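Local coordinates for putative N-acetyl-gamma-glutamyl-phosphate reductase (Arabidopsis thaliana, PDB 1XYG), which probably catalyses the NADPH-dependent reduction of N-acetylglutamyl 5-phosphate to N-acetylglutamate 5-semialdehyde, the third step on the arginine pathway from glutamate to N-acetylornithine, at residues G93-I98 and I108-A113; Q129-K132 and L136-E139. All coordinates share one frame; numbering follows the deposited sequence.

Interaction 1 (G93-I98 and I108-A113); sequences GTTQEI and IVDLSA
A methyl group pressed against a carboxylate marks this contact: CG2 of Thr95 lies 3.1 Å from OD2 of Asp110 and 3.2 Å from its OD1, a tight fit for carbon on oxygen. The methyl comes in over one face of the carboxylate, tilted toward the oxygen end. From the opposite face the backbone N of Ser112 gives its hydrogen to Asp110 OD1 (3.0 Å), well above the plane, which closes an Asx turn. The other oxygen is met nearly in plane and on its syn side, where the Ser112 hydroxyl, OG, donates to Asp110 OD2 over 2.6 Å. Two bonds and a methyl thus fix the rotation of the carboxylate, and aspartate suits the place because its short chain can curl back on its own turn. Threonine suits its position by branching at CB: with OG1 beside the backbone N (chi1 -62°), CG2 stands anti to that N and faces Asp110, while OG1 bonds weakly to the carbonyl O of Pro91. Serine suits its place because one hydroxyl can both donate, to Asp110 OD2, and accept, from Asp114 N. All three residues are buried. The contact ties the first turn of helix 95-100 to the C-terminal end of strand 107-110, within a beta-alpha-beta unit of the Rossmann-type NAD-binding domain.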
loop_
_atom_site.group_PDB
_atom_site.type_symbol
_atom_site.label_atom_id
_atom_site.label_comp_id
_atom_site.label_asym_id
_atom_site.label_seq_id
_atom_site.Cartn_x
_atom_site.Cartn_y
_atom_site.Cartn_z
ATOM N N GLY A 93 0.392 -32.042 -6.195
ATOM C CA GLY A 93 0.718 -33.301 -5.542
ATOM C C GLY A 93 -0.446 -33.971 -4.841
ATOM O O GLY A 93 -0.258 -34.840 -3.993
ATOM N N THR A 94 -1.650 -33.571 -5.221
ATOM C CA THR A 94 -2.874 -34.088 -4.648
ATOM C C THR A 94 -3.801 -34.351 -5.815
ATOM O O THR A 94 -4.527 -35.344 -5.871
ATOM C CB THR A 94 -3.527 -33.008 -3.771
ATOM O OG1 THR A 94 -2.598 -32.581 -2.768
ATOM C CG2 THR A 94 -4.788 -33.524 -3.123
ATOM N N THR A 95 -3.736 -33.418 -6.752
ATOM C CA THR A 95 -4.548 -33.395 -7.955
ATOM C C THR A 95 -4.519 -34.634 -8.843
ATOM O O THR A 95 -5.552 -35.026 -9.392
ATOM C CB THR A 95 -4.174 -32.154 -8.794
ATOM O OG1 THR A 95 -4.461 -30.966 -8.035
ATOM C CG2 THR A 95 -4.942 -32.120 -10.076
ATOM N N GLN A 96 -3.353 -35.254 -8.987
ATOM C CA GLN A 96 -3.238 -36.425 -9.845
ATOM C C GLN A 96 -4.114 -37.617 -9.470
ATOM O O GLN A 96 -4.852 -38.129 -10.313
ATOM C CB GLN A 96 -1.775 -36.867 -9.944
ATOM C CG GLN A 96 -1.000 -36.213 -11.094
ATOM C CD GLN A 96 0.506 -36.294 -10.913
ATOM O OE1 GLN A 96 1.008 -37.176 -10.223
ATOM N NE2 GLN A 96 1.232 -35.375 -11.539
ATOM N N GLU A 97 -4.058 -38.062 -8.220
ATOM C CA GLU A 97 -4.865 -39.215 -7.857
ATOM C C GLU A 97 -6.359 -38.929 -7.772
ATOM O O GLU A 97 -7.177 -39.804 -8.046
ATOM C CB GLU A 97 -4.356 -39.882 -6.570
ATOM C CG GLU A 97 -4.345 -39.139 -5.270
ATOM C CD GLU A 97 -3.689 -39.999 -4.190
ATOM O OE1 GLU A 97 -2.452 -39.934 -4.042
ATOM O OE2 GLU A 97 -4.406 -40.760 -3.506
ATOM N N ILE A 98 -6.716 -37.700 -7.418
ATOM C CA ILE A 98 -8.120 -37.323 -7.324
ATOM C C ILE A 98 -8.737 -37.226 -8.707
ATOM O O ILE A 98 -9.846 -37.702 -8.940
ATOM C CB ILE A 98 -8.293 -35.958 -6.644
ATOM C CG1 ILE A 98 -7.984 -36.063 -5.158
ATOM C CG2 ILE A 98 -9.702 -35.415 -6.927
ATOM C CD1 ILE A 98 -7.907 -34.710 -4.507
ATOM N N ILE A 108 -12.823 -31.639 -17.418
ATOM C CA ILE A 108 -12.030 -31.137 -16.304
ATOM C C ILE A 108 -10.946 -30.120 -16.638
ATOM O O ILE A 108 -10.175 -30.293 -17.584
ATOM C CB ILE A 108 -11.331 -32.306 -15.558
ATOM C CG1 ILE A 108 -12.357 -33.362 -15.146
ATOM C CG2 ILE A 108 -10.592 -31.780 -14.332
ATOM C CD1 ILE A 108 -11.731 -34.672 -14.711
ATOM N N VAL A 109 -10.895 -29.056 -15.848
ATOM C CA VAL A 109 -9.864 -28.052 -16.010
ATOM C C VAL A 109 -9.129 -27.979 -14.682
ATOM O O VAL A 109 -9.662 -27.496 -13.679
ATOM C CB VAL A 109 -10.429 -26.660 -16.377
ATOM C CG1 VAL A 109 -9.312 -25.608 -16.268
ATOM C CG2 VAL A 109 -10.953 -26.681 -17.820
ATOM N N ASP A 110 -7.908 -28.497 -14.676
ATOM C CA ASP A 110 -7.094 -28.496 -13.473
ATOM C C ASP A 110 -6.231 -27.247 -13.430
ATOM O O ASP A 110 -5.438 -27.008 -14.337
ATOM C CB ASP A 110 -6.196 -29.736 -13.430
ATOM C CG ASP A 110 -5.261 -29.736 -12.224
ATOM O OD1 ASP A 110 -5.673 -29.242 -11.157
ATOM O OD2 ASP A 110 -4.122 -30.238 -12.337
ATOM N N LEU A 111 -6.394 -26.448 -12.380
ATOM C CA LEU A 111 -5.607 -25.231 -12.243
ATOM C C LEU A 111 -4.253 -25.478 -11.589
ATOM O O LEU A 111 -3.404 -24.583 -11.568
ATOM C CB LEU A 111 -6.371 -24.172 -11.445
ATOM C CG LEU A 111 -7.438 -23.429 -12.243
ATOM C CD1 LEU A 111 -8.733 -24.228 -12.238
ATOM C CD2 LEU A 111 -7.649 -22.052 -11.641
ATOM N N SER A 112 -4.047 -26.686 -11.064
ATOM C CA SER A 112 -2.774 -27.015 -10.421
ATOM C C SER A 112 -1.727 -27.216 -11.512
ATOM O O SER A 112 -2.031 -27.131 -12.698
ATOM C CB SER A 112 -2.881 -28.300 -9.598
ATOM O OG SER A 112 -2.577 -29.431 -10.398
ATOM N N ALA A 113 -0.497 -27.496 -11.110
ATOM C CA ALA A 113 0.583 -27.698 -12.063
ATOM C C ALA A 113 0.855 -29.175 -12.355
ATOM O O ALA A 113 1.629 -29.503 -13.257
ATOM C CB ALA A 113 1.842 -27.041 -11.536
#

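Interaction 2 (Q129-K132 and L136-E139); sequences QPHK and LQKE
His131 NE2 donates to the side-chain carbonyl OE1 of Gln137 over 2.8 Å, at an N-H...O angle of 165°. The oxygen sits at the ring edge, in the imidazole plane, and the donor arrives in the carbonyl plane on a lone pair, although ring and amide are turned 87° against each other. Gln137 bends at chi2 (66°), which turns its amide so that OE1 reaches the ring nitrogen; its CB packs 3.7 Å from NE2 of His131. Both groups are anchored at their other ends: ND1 of His131 bonds the backbone N of Ala133, while Gln137 NE2 bonds the carbonyl O of Phe115. Histidine suits the site because its two ring nitrogens can play opposite parts, and the pairing is consistent with a neutral ring carrying its hydrogen on NE2. Glutamine, with an acceptor and a donor, passes the bonding on to Phe115. An edge-to-face stack with Tyr123 steadies the imidazole. With an alanine here, Gln137 OE1 and Ala133 N would probably lose these partners and a gap would open beside Tyr123. The bond braces the loop after helix 120-127 against helix 134-137, in the connection to strand 141-142 of the parallel Rossmann-type sheet.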
loop_
_atom_site.group_PDB
_atom_site.type_symbol
_atom_site.label_atom_id
_atom_site.label_comp_id
_atom_site.label_asym_id
_atom_site.label_seq_id
_atom_site.Cartn_x
_atom_site.Cartn_y
_atom_site.Cartn_z
ATOM N N GLN A 129 8.236 -35.811 -6.374
ATOM C CA GLN A 129 7.456 -37.020 -6.186
ATOM C C GLN A 129 7.052 -37.635 -7.521
ATOM O O GLN A 129 6.946 -36.957 -8.542
ATOM C CB GLN A 129 6.251 -36.770 -5.264
ATOM C CG GLN A 129 4.923 -36.341 -5.851
ATOM C CD GLN A 129 3.878 -36.120 -4.759
ATOM O OE1 GLN A 129 3.871 -36.816 -3.746
ATOM N NE2 GLN A 129 2.987 -35.162 -4.971
ATOM N N PRO A 130 6.866 -38.954 -7.538
ATOM C CA PRO A 130 6.484 -39.673 -8.753
ATOM C C PRO A 130 5.139 -39.204 -9.301
ATOM O O PRO A 130 4.254 -38.798 -8.549
ATOM C CB PRO A 130 6.462 -41.121 -8.290
ATOM C CG PRO A 130 7.615 -41.117 -7.243
ATOM C CD PRO A 130 7.301 -39.876 -6.477
ATOM N N HIS A 131 5.009 -39.224 -10.621
ATOM C CA HIS A 131 3.769 -38.837 -11.288
ATOM C C HIS A 131 2.836 -40.022 -11.031
ATOM O O HIS A 131 3.168 -41.161 -11.374
ATOM C CB HIS A 131 4.027 -38.669 -12.793
ATOM C CG HIS A 131 2.939 -37.955 -13.539
ATOM N ND1 HIS A 131 1.637 -38.406 -13.584
ATOM C CD2 HIS A 131 2.975 -36.844 -14.321
ATOM C CE1 HIS A 131 0.920 -37.613 -14.360
ATOM N NE2 HIS A 131 1.712 -36.656 -14.820
ATOM N N LYS A 132 1.685 -39.767 -10.417
ATOM C CA LYS A 132 0.754 -40.846 -10.090
ATOM C C LYS A 132 -0.392 -41.063 -11.073
ATOM O O LYS A 132 -1.377 -41.728 -10.750
ATOM C CB LYS A 132 0.190 -40.630 -8.684
ATOM C CG LYS A 132 1.231 -40.783 -7.589
ATOM C CD LYS A 132 0.705 -40.370 -6.230
ATOM C CE LYS A 132 0.512 -38.870 -6.152
ATOM N NZ LYS A 132 0.168 -38.446 -4.774
ATOM N N LEU A 136 -2.968 -41.097 -17.893
ATOM C CA LEU A 136 -3.895 -39.987 -18.082
ATOM C C LEU A 136 -3.162 -38.773 -18.634
ATOM O O LEU A 136 -3.698 -38.024 -19.451
ATOM C CB LEU A 136 -4.562 -39.624 -16.751
ATOM C CG LEU A 136 -5.661 -38.555 -16.811
ATOM C CD1 LEU A 136 -6.705 -38.983 -17.818
ATOM C CD2 LEU A 136 -6.299 -38.372 -15.442
ATOM N N GLN A 137 -1.918 -38.600 -18.196
ATOM C CA GLN A 137 -1.102 -37.472 -18.621
ATOM C C GLN A 137 -1.002 -37.277 -20.125
ATOM O O GLN A 137 -0.947 -36.143 -20.601
ATOM C CB GLN A 137 0.315 -37.588 -18.066
ATOM C CG GLN A 137 1.195 -36.438 -18.529
ATOM C CD GLN A 137 0.734 -35.117 -17.958
ATOM O OE1 GLN A 137 0.714 -34.939 -16.743
ATOM N NE2 GLN A 137 0.357 -34.188 -18.825
ATOM N N LYS A 138 -0.984 -38.368 -20.883
ATOM C CA LYS A 138 -0.858 -38.230 -22.324
ATOM C C LYS A 138 -2.077 -37.730 -23.075
ATOM O O LYS A 138 -1.991 -37.443 -24.270
ATOM C CB LYS A 138 -0.355 -39.516 -22.981
ATOM C CG LYS A 138 -0.565 -40.829 -22.289
ATOM C CD LYS A 138 0.479 -41.766 -22.891
ATOM C CE LYS A 138 0.232 -43.234 -22.674
ATOM N NZ LYS A 138 1.488 -43.976 -22.975
ATOM N N GLU A 139 -3.209 -37.610 -22.395
ATOM C CA GLU A 139 -4.395 -37.107 -23.070
ATOM C C GLU A 139 -4.687 -35.672 -22.623
ATOM O O GLU A 139 -5.664 -35.059 -23.053
ATOM C CB GLU A 139 -5.595 -38.011 -22.799
ATOM C CG GLU A 139 -6.167 -37.932 -21.411
ATOM C CD GLU A 139 -7.470 -38.694 -21.315
ATOM O OE1 GLU A 139 -7.435 -39.948 -21.291
ATOM O OE2 GLU A 139 -8.531 -38.033 -21.283
#

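Interactions 1 and 2 have centres about 10 Å apart and meet directly through helix 95-100. From that helix Gln96 OE1 makes a probable hydrogen bond to Lys132 N (2.7 Å), and Glu97 OE1 forms a salt bridge with Lys132 NZ (3.1 Å), so the loop of interaction 2 docks on the helix whose first turn is held in interaction 1. The segment leaving Ser112 joins them as well: the side chain of Asp110 touches Phe115, whose carbonyl O accepts from Gln137 NE2, while Asp114 O accepts from Gln96 NE2. Both contacts belong to the NAD-binding domain and lie away from Cys163, the active-site residue inferred by similarity.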